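Long-range contacts in uncharacterized protein (PDB 3K4I), which is of unknown function but carries an aldolase/RraA-type alpha/beta fold and assembles as a trimer with bound magnesium ions: residues C[121-125]-C[140-144]; C[48-53]-C[132-136]. All blocks are in the same frame, centred on the assembly; numbering follows the deposited sequence.

Interaction 1: C[121-125]-C[140-144]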
loop_
_atom_site.group_PDB
_atom_site.type_symbol
_atom_site.label_atom_id
_atom_site.label_comp_id
_atom_site.label_asym_id
_atom_site.label_seq_id
_atom_site.Cartn_x
_atom_site.Cartn_y
_atom_site.Cartn_z
ATOM N N VAL C 121 -7.277 4.786 -10.721
ATOM C CA VAL C 121 -7.683 4.335 -9.380
ATOM C C VAL C 121 -9.105 3.771 -9.348
ATOM O O VAL C 121 -9.877 3.944 -10.315
ATOM C CB VAL C 121 -7.499 5.462 -8.331
ATOM C CG1 VAL C 121 -6.017 5.829 -8.225
ATOM C CG2 VAL C 121 -8.369 6.696 -8.642
ATOM N N ALA C 122 -9.424 3.064 -8.262
ATOM C CA ALA C 122 -10.738 2.423 -8.092
ATOM C C ALA C 122 -11.398 2.834 -6.786
ATOM O O ALA C 122 -10.708 3.247 -5.852
ATOM C CB ALA C 122 -10.586 0.889 -8.135
ATOM N N ARG C 123 -12.719 2.686 -6.714
ATOM C CA ARG C 123 -13.464 2.928 -5.468
ATOM C C ARG C 123 -14.112 1.650 -4.971
ATOM O O ARG C 123 -13.972 0.605 -5.604
ATOM C CB ARG C 123 -14.501 4.042 -5.646
ATOM C CG ARG C 123 -15.748 3.734 -6.466
ATOM C CD ARG C 123 -16.535 5.022 -6.532
ATOM N NE ARG C 123 -17.831 4.860 -7.179
ATOM C CZ ARG C 123 -18.763 5.803 -7.168
ATOM N NH1 ARG C 123 -18.517 6.963 -6.549
ATOM N NH2 ARG C 123 -19.916 5.596 -7.782
ATOM N N ASP C 124 -14.826 1.744 -3.847
ATOM C CA ASP C 124 -15.515 0.589 -3.274
ATOM C C ASP C 124 -14.554 -0.551 -2.978
ATOM O O ASP C 124 -14.856 -1.732 -3.185
ATOM C CB ASP C 124 -16.656 0.150 -4.194
ATOM C CG ASP C 124 -17.821 1.114 -4.153
ATOM O OD1 ASP C 124 -18.254 1.492 -3.038
ATOM O OD2 ASP C 124 -18.301 1.512 -5.221
ATOM N N ILE C 125 -13.395 -0.170 -2.465
ATOM C CA ILE C 125 -12.331 -1.085 -2.122
ATOM C C ILE C 125 -12.794 -2.151 -1.123
ATOM O O ILE C 125 -12.395 -3.306 -1.215
ATOM C CB ILE C 125 -11.103 -0.306 -1.590
ATOM C CG1 ILE C 125 -10.572 0.657 -2.671
ATOM C CG2 ILE C 125 -9.996 -1.253 -1.129
ATOM C CD1 ILE C 125 -10.358 0.047 -4.075
ATOM N N ARG C 140 -6.475 3.985 -4.480
ATOM C CA ARG C 140 -7.845 3.935 -3.990
ATOM C C ARG C 140 -8.376 5.338 -3.796
ATOM O O ARG C 140 -7.685 6.185 -3.216
ATOM C CB ARG C 140 -7.895 3.196 -2.658
ATOM C CG ARG C 140 -7.286 1.775 -2.688
ATOM C CD ARG C 140 -6.947 1.283 -1.304
ATOM N NE ARG C 140 -6.643 -0.164 -1.303
ATOM C CZ ARG C 140 -6.682 -0.922 -0.208
ATOM N NH1 ARG C 140 -6.969 -0.385 0.981
ATOM N NH2 ARG C 140 -6.421 -2.216 -0.288
ATOM N N PHE C 141 -9.594 5.568 -4.295
ATOM C CA PHE C 141 -10.298 6.847 -4.100
ATOM C C PHE C 141 -11.806 6.595 -4.137
ATOM O O PHE C 141 -12.219 5.458 -4.253
ATOM C CB PHE C 141 -9.849 7.868 -5.151
ATOM C CG PHE C 141 -10.072 9.307 -4.751
ATOM C CD1 PHE C 141 -10.519 10.237 -5.687
ATOM C CD2 PHE C 141 -9.836 9.735 -3.439
ATOM C CE1 PHE C 141 -10.720 11.583 -5.339
ATOM C CE2 PHE C 141 -10.034 11.096 -3.076
ATOM C CZ PHE C 141 -10.479 12.010 -4.030
HETATM N N MSE C 142 -12.633 7.629 -4.040
HETATM C CA MSE C 142 -14.088 7.420 -4.006
HETATM C C MSE C 142 -14.884 8.234 -5.024
HETATM O O MSE C 142 -16.063 7.949 -5.276
HETATM C CB MSE C 142 -14.634 7.654 -2.584
HETATM C CG MSE C 142 -14.930 9.088 -2.233
HETATM SE SE MSE C 142 -13.375 10.276 -2.143
HETATM C CE MSE C 142 -12.405 9.339 -0.698
ATOM N N GLN C 143 -14.252 9.253 -5.606
ATOM C CA GLN C 143 -14.966 10.164 -6.506
ATOM C C GLN C 143 -15.226 9.480 -7.847
ATOM O O GLN C 143 -14.341 8.832 -8.417
ATOM C CB GLN C 143 -14.219 11.496 -6.683
ATOM C CG GLN C 143 -14.171 12.337 -5.408
ATOM C CD GLN C 143 -13.490 13.694 -5.590
ATOM O OE1 GLN C 143 -13.507 14.512 -4.683
ATOM N NE2 GLN C 143 -12.891 13.925 -6.752
ATOM N N SER C 144 -16.462 9.616 -8.298
ATOM C CA SER C 144 -17.003 8.971 -9.489
ATOM C C SER C 144 -16.347 9.500 -10.752
ATOM O O SER C 144 -15.902 10.648 -10.779
ATOM C CB SER C 144 -18.500 9.263 -9.543
ATOM O OG SER C 144 -19.083 8.862 -10.766
#
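Arg-123 reaches over the backbone of 142-144 and donates from NH1 to the carbonyl oxygen of Met-142 (2.9 Å). The bond is nearly straight, 163° at the hydrogen, and the oxygen sits at the edge of the guanidinium, in its plane. With chi1 at 73° the straight chain runs out past Met-142, which carries CD to 3.2 Å from the same Met-142 oxygen. CA of Ser-144 lies over one guanidinium face, towards NH1. NH1 is shared: it also forms a salt bridge with Asp-30 of the second subunit, while Asp-124 offers NE a long, out-of-plane charge contact.

Nearer the start of both segments a single bridge pairs Ala-122 with Arg-140: Phe-141 N donates to Ala-122 O (3.0 Å), and Ala-122 also bonds the backbone of Gly-139. CA-H...O contacts from Arg-140 to Ala-122 O and from Arg-123 to Phe-141 O supplement it. Next to this bridge, Val-121 CG2 packs on Phe-141 CB at 4.0 Å, and the selenium of Met-142, a selenomethionine, lies over one face of the Phe-141 ring, displaced from the ring centre.

Ile-125 lies across Arg-140, roughly perpendicular to it. Ile-125 CG2, anti to its own backbone N, sits over the centre of the Arg-140 guanidinium, 3.5 Å from CZ, and CG1 rests on Arg-140 CG at 3.5 Å. Across this contact Arg-123 thus joins a backbone carbonyl by a straight hydrogen bond and Asp-30 of the second subunit by a salt bridge, while Arg-140 offers a face to Ile-125 and turns NE to Gln-47, its hydrogen-bond partner.

Interaction 2: C[48-53]-C[132-136]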
loop_
_atom_site.group_PDB
_atom_site.type_symbol
_atom_site.label_atom_id
_atom_site.label_comp_id
_atom_site.label_asym_id
_atom_site.label_seq_id
_atom_site.Cartn_x
_atom_site.Cartn_y
_atom_site.Cartn_z
ATOM N N VAL C 48 -5.917 -6.179 -3.463
ATOM C CA VAL C 48 -6.603 -7.141 -2.620
ATOM C C VAL C 48 -5.594 -8.217 -2.266
ATOM O O VAL C 48 -5.209 -9.000 -3.123
ATOM C CB VAL C 48 -7.858 -7.758 -3.305
ATOM C CG1 VAL C 48 -8.514 -8.806 -2.379
ATOM C CG2 VAL C 48 -8.882 -6.666 -3.639
ATOM N N PRO C 49 -5.180 -8.279 -0.993
ATOM C CA PRO C 49 -4.178 -9.281 -0.621
ATOM C C PRO C 49 -4.570 -10.742 -0.957
ATOM O O PRO C 49 -5.731 -11.131 -0.815
ATOM C CB PRO C 49 -4.014 -9.067 0.891
ATOM C CG PRO C 49 -4.277 -7.552 1.054
ATOM C CD PRO C 49 -5.385 -7.266 0.068
ATOM N N GLY C 50 -3.608 -11.491 -1.475
ATOM C CA GLY C 50 -3.814 -12.911 -1.782
ATOM C C GLY C 50 -4.531 -13.247 -3.076
ATOM O O GLY C 50 -4.893 -14.423 -3.314
ATOM N N THR C 51 -4.767 -12.240 -3.908
ATOM C CA THR C 51 -5.447 -12.478 -5.187
ATOM C C THR C 51 -4.472 -12.541 -6.368
ATOM O O THR C 51 -3.317 -12.083 -6.287
ATOM C CB THR C 51 -6.525 -11.418 -5.480
ATOM O OG1 THR C 51 -5.938 -10.093 -5.450
ATOM C CG2 THR C 51 -7.686 -11.552 -4.463
ATOM N N ARG C 52 -4.953 -13.122 -7.454
ATOM C CA ARG C 52 -4.217 -13.182 -8.714
ATOM C C ARG C 52 -5.216 -13.414 -9.832
ATOM O O ARG C 52 -6.346 -13.806 -9.584
ATOM C CB ARG C 52 -3.139 -14.292 -8.673
ATOM C CG ARG C 52 -3.696 -15.708 -8.516
ATOM C CD ARG C 52 -2.562 -16.732 -8.351
ATOM N NE ARG C 52 -1.604 -16.756 -9.459
ATOM C CZ ARG C 52 -1.839 -17.281 -10.661
ATOM N NH1 ARG C 52 -3.009 -17.839 -10.933
ATOM N NH2 ARG C 52 -0.901 -17.247 -11.602
ATOM N N CYS C 53 -4.824 -13.118 -11.053
ATOM C CA CYS C 53 -5.671 -13.458 -12.200
ATOM C C CYS C 53 -4.859 -13.714 -13.426
ATOM O O CYS C 53 -3.761 -13.140 -13.616
ATOM C CB CYS C 53 -6.747 -12.382 -12.507
ATOM S SG CYS C 53 -6.055 -10.731 -12.801
ATOM N N ASN C 132 -13.322 -10.661 -2.778
ATOM C CA ASN C 132 -12.028 -11.275 -3.149
ATOM C C ASN C 132 -11.755 -11.168 -4.656
ATOM O O ASN C 132 -11.290 -12.125 -5.287
ATOM C CB ASN C 132 -11.965 -12.751 -2.712
ATOM C CG ASN C 132 -10.513 -13.284 -2.615
ATOM O OD1 ASN C 132 -10.203 -14.389 -3.093
ATOM N ND2 ASN C 132 -9.643 -12.507 -2.009
ATOM N N TYR C 133 -12.057 -10.003 -5.217
ATOM C CA TYR C 133 -11.943 -9.777 -6.658
ATOM C C TYR C 133 -10.535 -9.260 -6.990
ATOM O O TYR C 133 -10.042 -8.340 -6.338
ATOM C CB TYR C 133 -12.975 -8.757 -7.128
ATOM C CG TYR C 133 -12.886 -8.499 -8.619
ATOM C CD1 TYR C 133 -13.287 -9.490 -9.526
ATOM C CD2 TYR C 133 -12.435 -7.271 -9.129
ATOM C CE1 TYR C 133 -13.220 -9.303 -10.880
ATOM C CE2 TYR C 133 -12.370 -7.063 -10.520
ATOM C CZ TYR C 133 -12.775 -8.095 -11.387
ATOM O OH TYR C 133 -12.725 -7.920 -12.756
ATOM N N PRO C 134 -9.878 -9.848 -8.005
ATOM C CA PRO C 134 -8.521 -9.438 -8.306
ATOM C C PRO C 134 -8.429 -8.057 -8.986
ATOM O O PRO C 134 -8.590 -7.932 -10.198
ATOM C CB PRO C 134 -8.004 -10.572 -9.205
ATOM C CG PRO C 134 -8.932 -11.773 -8.861
ATOM C CD PRO C 134 -10.251 -11.069 -8.757
ATOM N N LEU C 135 -8.211 -7.046 -8.155
ATOM C CA LEU C 135 -8.112 -5.649 -8.608
ATOM C C LEU C 135 -6.711 -5.135 -8.466
ATOM O O LEU C 135 -6.104 -5.228 -7.384
ATOM C CB LEU C 135 -9.028 -4.756 -7.745
ATOM C CG LEU C 135 -8.925 -3.237 -7.997
ATOM C CD1 LEU C 135 -9.477 -3.032 -9.365
ATOM C CD2 LEU C 135 -9.754 -2.466 -6.993
ATOM N N PHE C 136 -6.220 -4.529 -9.544
ATOM C CA PHE C 136 -4.900 -3.944 -9.561
ATOM C C PHE C 136 -5.033 -2.518 -10.040
ATOM O O PHE C 136 -5.701 -2.269 -11.051
ATOM C CB PHE C 136 -4.047 -4.792 -10.492
ATOM C CG PHE C 136 -4.007 -6.219 -10.083
ATOM C CD1 PHE C 136 -2.969 -6.699 -9.282
ATOM C CD2 PHE C 136 -5.039 -7.083 -10.437
ATOM C CE1 PHE C 136 -2.942 -8.031 -8.876
ATOM C CE2 PHE C 136 -5.039 -8.431 -9.994
ATOM C CZ PHE C 136 -3.985 -8.893 -9.211
HETATM O O HOH W 1 -5.393 -7.631 -6.080
HETATM O O HOH W 2 -7.270 -13.390 -1.109
#
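Pro-134 packs against the outgoing part of 48-53: its CB lies 4.0 Å from Cys-53 CB, and its CG 3.4 Å from the carbonyl oxygen of Arg-52. Cys-53 SG also approaches CE2 of Phe-136 at 3.8 Å, an oblique sulfur-aromatic contact. Thr-51 CG2 touches Asn-132 ND2 (3.3 Å), the two side chains running antiparallel, and Val-48 CG2 meets Tyr-133 O.

No direct hydrogen bond spans the segments; two waters do the bridging. One accepts from Val-48 N and donates to Thr-51 OG1 and Leu-135 O, lying above the Phe-136 ring, away from its middle. The other links Pro-49 O to Asn-132 ND2. With chi1 at 56°, Thr-51 OG1 turns back to donate to Val-48 O at 2.7 Å, on an in-plane lone pair.

Further out, Val-48 rests on Val-128 and Ile-129 of helix 125-130, and Tyr-133 OH is hydrogen-bonded to Thr-116 OG1. A type II beta turn, Val-48 to Thr-51, between strands 45-46 and 53-63 thus meets the helix-to-strand connection from 125-130 to 135-137, opened by a Schellman motif at Asn-132, within the alpha/beta sheet of this Aldolase/RraA family protein.

In the fold
From the N terminus, the chain leaves strand 45-46 through 48-53 and enters the long strand 53-63. The 78 residues that follow, including strands 85-90 and 115-119, are closed into a loop by interaction 2 when 132-136 arrives. Before that, 121-125 has passed into helix 125-130; interaction 1 closes the shorter loop, through that helix and strand 135-137, at 140-144. The segments alternate, so the two contacts cross. Their centres are about 16 Å apart, yet they meet directly, with Leu-135 CD2 packed on Ala-122 CB at 3.6 Å. Together they fasten the segments flanking helix 125-130 to the loop after strand 135-137 and to the turn before strand 53-63, and interaction 1 extends to the second subunit.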